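Local coordinates for transcription regulator AsnC/Lrp ligand binding domain-containing protein (Sulfolobus tokodaii, PDB 2ZBC) that binds isoleucine between subunits of an eight-chain assembly as a stand-alone RAM module, and probably senses amino acids in transcription regulation or metabolism, at residues Lys51-Asp54 against Phe55-Thr59; Ile8-Ala12 against Gly13-Glu17. All blocks are in the same frame, centred on the assembly; numbering follows the deposited sequence.

In the fold
Both interactions are local and lie in one Lrp/AsnC ligand-binding domain, where four antiparallel strands pack with two helices. Interaction 2 comes first along the chain, at the turn that leads from strand 3-10 into helix 15-22; interaction 1 follows within helix 49-60. Their centres are 19 Å apart and their nearest atoms about 8 Å, so the two do not touch. Each faces a different isoleucine site, and the two complement one another across subunits: Lys53 and Thr57 of one copy pair with Asp16 and Glu15 of another. One chain therefore contributes to two ligand pockets, with helix 49-60 at one and the turn into helix 15-22 at the other.

Interaction 1 of 2, residues Lys51-Asp54 against Phe55-Thr59; sequences KLKD and FVTNT. With ILE (isoleucine), chain I.
Lys53 reaches along the helix to Thr57, one turn on, and its NZ donates to OG1 at 2.7 Å. The lysine chain leaves with CG anti to the backbone N (chi1 168°) and then bends at chi2 and again at chi4, which brings the ammonium back over the following turn. Neither polar end stops there: NZ also forms a salt bridge with Asp16 of the second subunit, and Thr57 OG1 is hydrogen-bonded to Glu15 of that subunit. The positive charge so close to Thr57 OG1 would be expected to polarise the hydroxyl. Behind these groups run regular i to i+4 backbone bonds, among them Thr57 N to Lys53 O (2.8 Å) and Val56 N to Leu52 O (2.9 Å), both nearly straight. At the far turn Asn58 N donates to Asp54 O at 2.6 Å, and the same carbonyl weakly receives a water that lies 2.5 Å from Thr59 OG1. Over residues 56-59 the helix includes a wider, pi-type turn.

The bound isoleucine rests its CD1 against the aliphatic part of Lys53, 3.8 Å from CD, while Thr57 OG1 approaches the same methyl from the next turn. Val56 offers CG1 to the ligand carboxylate, 3.6 Å from OXT. Its other methyl, CG2, lies alongside Leu52 CD1 at 4.2 Å, the two side chains pointing the same way. Lys53 and Thr57 face the second subunit, where Leu52 and Lys53 also pack on Tyr35, while on its own sheet Leu52 packs on Val44 of strand 40-45 and Ile73 of strand 66-75, Val56 on Thr71 of strand 66-75, and Phe55 on Val44.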
loop_
_atom_site.group_PDB
_atom_site.type_symbol
_atom_site.label_atom_id
_atom_site.label_comp_id
_atom_site.label_asym_id
_atom_site.label_seq_id
_atom_site.Cartn_x
_atom_site.Cartn_y
_atom_site.Cartn_z
ATOM N N LYS A 51 4.460 6.757 28.074
ATOM C CA LYS A 51 5.576 7.610 27.637
ATOM C C LYS A 51 5.959 7.382 26.158
ATOM O O LYS A 51 6.242 8.343 25.496
ATOM C CB LYS A 51 6.795 7.544 28.576
ATOM C CG LYS A 51 6.542 8.323 29.896
ATOM C CD LYS A 51 7.612 8.038 30.980
ATOM C CE LYS A 51 7.218 8.507 32.397
ATOM N NZ LYS A 51 7.141 10.003 32.625
ATOM N N LEU A 52 5.798 6.148 25.647
ATOM C CA LEU A 52 5.936 5.863 24.246
ATOM C C LEU A 52 4.871 6.644 23.473
ATOM O O LEU A 52 5.208 7.304 22.490
ATOM C CB LEU A 52 5.777 4.358 23.948
ATOM C CG LEU A 52 5.836 4.023 22.432
ATOM C CD1 LEU A 52 7.209 4.147 21.928
ATOM C CD2 LEU A 52 5.343 2.648 22.123
ATOM N N LYS A 53 3.606 6.543 23.889
ATOM C CA LYS A 53 2.504 7.227 23.184
ATOM C C LYS A 53 2.721 8.729 23.108
ATOM O O LYS A 53 2.613 9.360 22.005
ATOM C CB LYS A 53 1.125 6.884 23.829
ATOM C CG LYS A 53 -0.024 7.806 23.329
ATOM C CD LYS A 53 -0.365 7.558 21.864
ATOM C CE LYS A 53 -1.615 8.292 21.460
ATOM N NZ LYS A 53 -1.419 9.736 21.627
ATOM N N ASP A 54 3.088 9.330 24.272
ATOM C CA ASP A 54 3.323 10.795 24.390
ATOM C C ASP A 54 4.459 11.236 23.496
ATOM O O ASP A 54 4.323 12.235 22.758
ATOM C CB ASP A 54 3.627 11.140 25.864
ATOM C CG ASP A 54 3.697 12.637 26.133
ATOM O OD1 ASP A 54 2.915 13.384 25.516
ATOM O OD2 ASP A 54 4.512 13.143 26.945
ATOM N N PHE A 55 5.534 10.450 23.464
ATOM C CA PHE A 55 6.662 10.726 22.643
ATOM C C PHE A 55 6.333 10.670 21.154
ATOM O O PHE A 55 6.787 11.550 20.420
ATOM C CB PHE A 55 7.798 9.777 22.949
ATOM C CG PHE A 55 9.040 10.053 22.180
ATOM C CD1 PHE A 55 9.799 11.164 22.443
ATOM C CD2 PHE A 55 9.503 9.143 21.273
ATOM C CE1 PHE A 55 10.992 11.426 21.685
ATOM C CE2 PHE A 55 10.652 9.411 20.507
ATOM C CZ PHE A 55 11.406 10.525 20.762
ATOM N N VAL A 56 5.655 9.603 20.719
ATOM C CA VAL A 56 5.257 9.466 19.356
ATOM C C VAL A 56 4.299 10.585 18.954
ATOM O O VAL A 56 4.507 11.233 17.913
ATOM C CB VAL A 56 4.612 8.037 19.042
ATOM C CG1 VAL A 56 4.091 7.958 17.653
ATOM C CG2 VAL A 56 5.587 6.969 19.285
ATOM N N THR A 57 3.248 10.828 19.726
ATOM C CA THR A 57 2.240 11.801 19.348
ATOM C C THR A 57 2.726 13.232 19.540
ATOM O O THR A 57 2.620 14.046 18.621
ATOM C CB THR A 57 0.933 11.654 20.180
ATOM O OG1 THR A 57 0.297 10.487 19.740
ATOM C CG2 THR A 57 -0.056 12.743 19.886
ATOM N N ASN A 58 3.371 13.497 20.681
ATOM C CA ASN A 58 3.671 14.870 21.053
ATOM C C ASN A 58 5.049 15.422 20.737
ATOM O O ASN A 58 5.271 16.606 20.876
ATOM C CB ASN A 58 3.147 15.206 22.514
ATOM C CG ASN A 58 1.627 15.064 22.621
ATOM O OD1 ASN A 58 1.098 14.347 23.474
ATOM N ND2 ASN A 58 0.939 15.716 21.772
ATOM N N THR A 59 5.977 14.566 20.364
ATOM C CA THR A 59 7.299 14.960 19.939
ATOM C C THR A 59 7.442 14.546 18.525
ATOM O O THR A 59 7.375 15.417 17.680
ATOM C CB THR A 59 8.392 14.390 20.858
ATOM O OG1 THR A 59 8.123 14.842 22.211
ATOM C CG2 THR A 59 9.701 14.886 20.532
HETATM N N ILE I . -0.632 5.459 14.101
HETATM C CA ILE I . 0.522 6.361 14.407
HETATM C C ILE I . 1.858 5.599 14.527
HETATM O O ILE I . 1.774 4.337 14.483
HETATM C CB ILE I . 0.271 7.114 15.701
HETATM C CG1 ILE I . 0.391 6.206 16.920
HETATM C CG2 ILE I . -1.140 7.624 15.705
HETATM C CD1 ILE I . 0.086 6.936 18.182
HETATM O OXT ILE I . 2.947 6.263 14.650
HETATM O O HOH W 1 6.360 14.255 23.828
#

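Interaction 2 of 2, residues Ile8-Ala12 against Gly13-Glu17; sequences INTDA and GGEDE. With ILE (isoleucine), chain J.
Asp11 O is gripped by two donors, Gly14 N at 3.0 Å and Thr10 OG1 at 2.9 Å, which approach from opposite faces of the carbonyl plane. The hydrogen bond from Gly14 N is nearly straight (170°), although both donors stand well out of that plane. Thr10 can reach the carbonyl of the next residue because OG1 sits between its own backbone N and carbonyl carbon (chi1 63°). From there the hydroxyl also comes within 3.4 Å of Glu15 OE2, while CG2 packs 3.9 Å from Glu15 CA. The two side chains meet at about a right angle.

The Gly14 N to Asp11 O hydrogen bond closes a type II beta turn from Asp11 to Gly14, the link between strand 3-10 and helix 15-22 in this Lrp/AsnC ligand-binding domain. Gly13 takes the third position with a positive phi (88°), where a CB would clash with Ala12 O. The turn leads into the helix at Glu15, whose chain bends at chi2 and brings OE1 to 3.6 Å from CG2 of the bound isoleucine. A valine in place of Thr10 would probably leave Asp11 O gripped by the Gly14 amide alone and the turn less firmly tied to the strand end. The Glu15 carboxylate is held chiefly from outside, by a hydrogen bond to Thr57 and a salt bridge to Arg61 of the fourth subunit.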
loop_
_atom_site.group_PDB
_atom_site.type_symbol
_atom_site.label_atom_id
_atom_site.label_comp_id
_atom_site.label_asym_id
_atom_site.label_seq_id
_atom_site.Cartn_x
_atom_site.Cartn_y
_atom_site.Cartn_z
ATOM N N ILE A 8 9.371 6.670 9.644
ATOM C CA ILE A 8 8.945 8.066 9.499
ATOM C C ILE A 8 9.018 8.431 8.031
ATOM O O ILE A 8 10.000 8.095 7.378
ATOM C CB ILE A 8 9.870 8.940 10.311
ATOM C CG1 ILE A 8 9.756 8.607 11.815
ATOM C CG2 ILE A 8 9.495 10.380 10.169
ATOM C CD1 ILE A 8 10.787 9.340 12.621
ATOM N N ASN A 9 8.020 9.160 7.527
ATOM C CA ASN A 9 8.108 9.817 6.230
ATOM C C ASN A 9 8.132 11.262 6.525
ATOM O O ASN A 9 7.311 11.759 7.336
ATOM C CB ASN A 9 6.938 9.510 5.263
ATOM C CG ASN A 9 7.123 8.153 4.551
ATOM O OD1 ASN A 9 7.611 8.044 3.367
ATOM N ND2 ASN A 9 6.709 7.120 5.247
ATOM N N THR A 10 9.007 11.978 5.820
ATOM C CA THR A 10 9.115 13.440 5.999
ATOM C C THR A 10 8.531 14.162 4.775
ATOM O O THR A 10 8.267 13.531 3.769
ATOM C CB THR A 10 10.574 13.887 6.143
ATOM O OG1 THR A 10 11.332 13.596 4.961
ATOM C CG2 THR A 10 11.268 13.113 7.241
ATOM N N ASP A 11 8.315 15.485 4.900
ATOM C CA ASP A 11 8.098 16.339 3.733
ATOM C C ASP A 11 9.278 16.109 2.794
ATOM O O ASP A 11 10.420 15.755 3.231
ATOM C CB ASP A 11 8.049 17.805 4.107
ATOM C CG ASP A 11 6.810 18.151 4.866
ATOM O OD1 ASP A 11 5.828 17.362 4.867
ATOM O OD2 ASP A 11 6.768 19.225 5.473
ATOM N N ALA A 12 9.024 16.243 1.494
ATOM C CA ALA A 12 10.095 15.929 0.541
ATOM C C ALA A 12 11.268 16.912 0.872
ATOM O O ALA A 12 11.071 18.135 1.029
ATOM C CB ALA A 12 9.578 16.004 -0.924
ATOM N N GLY A 13 12.449 16.350 1.056
ATOM C CA GLY A 13 13.651 17.084 1.297
ATOM C C GLY A 13 13.919 17.389 2.768
ATOM O O GLY A 13 14.933 17.952 3.039
ATOM N N GLY A 14 13.043 17.061 3.706
ATOM C CA GLY A 14 13.294 17.420 5.107
ATOM C C GLY A 14 13.946 16.340 5.965
ATOM O O GLY A 14 14.106 16.510 7.219
ATOM N N GLU A 15 14.278 15.203 5.355
ATOM C CA GLU A 15 14.838 14.052 6.073
ATOM C C GLU A 15 16.107 14.318 6.924
ATOM O O GLU A 15 16.204 13.787 8.019
ATOM C CB GLU A 15 14.997 12.806 5.204
ATOM C CG GLU A 15 15.883 12.930 3.985
ATOM C CD GLU A 15 15.122 13.444 2.781
ATOM O OE1 GLU A 15 15.594 13.246 1.701
ATOM O OE2 GLU A 15 14.080 14.023 2.931
ATOM N N ASP A 16 17.067 15.102 6.427
ATOM C CA ASP A 16 18.295 15.363 7.204
ATOM C C ASP A 16 18.022 16.199 8.447
ATOM O O ASP A 16 18.642 15.978 9.526
ATOM C CB ASP A 16 19.372 16.033 6.335
ATOM C CG ASP A 16 19.832 15.155 5.181
ATOM O OD1 ASP A 16 19.460 13.961 5.084
ATOM O OD2 ASP A 16 20.596 15.601 4.304
ATOM N N GLU A 17 17.089 17.133 8.316
ATOM C CA GLU A 17 16.772 18.082 9.390
ATOM C C GLU A 17 16.045 17.291 10.466
ATOM O O GLU A 17 16.327 17.429 11.658
ATOM C CB GLU A 17 15.908 19.234 8.919
ATOM C CG GLU A 17 16.660 20.278 8.093
ATOM C CD GLU A 17 15.705 21.318 7.547
ATOM O OE1 GLU A 17 15.041 22.026 8.341
ATOM O OE2 GLU A 17 15.641 21.418 6.335
HETATM N N ILE J . 13.288 7.351 1.288
HETATM C CA ILE J . 13.590 8.407 0.264
HETATM C C ILE J . 13.797 7.846 -1.081
HETATM O O ILE J . 13.936 6.606 -1.161
HETATM C CB ILE J . 14.758 9.313 0.686
HETATM C CG1 ILE J . 16.139 8.637 0.557
HETATM C CG2 ILE J . 14.520 9.865 2.027
HETATM C CD1 ILE J . 17.318 9.600 0.799
HETATM O OXT ILE J . 13.730 8.675 -1.998
#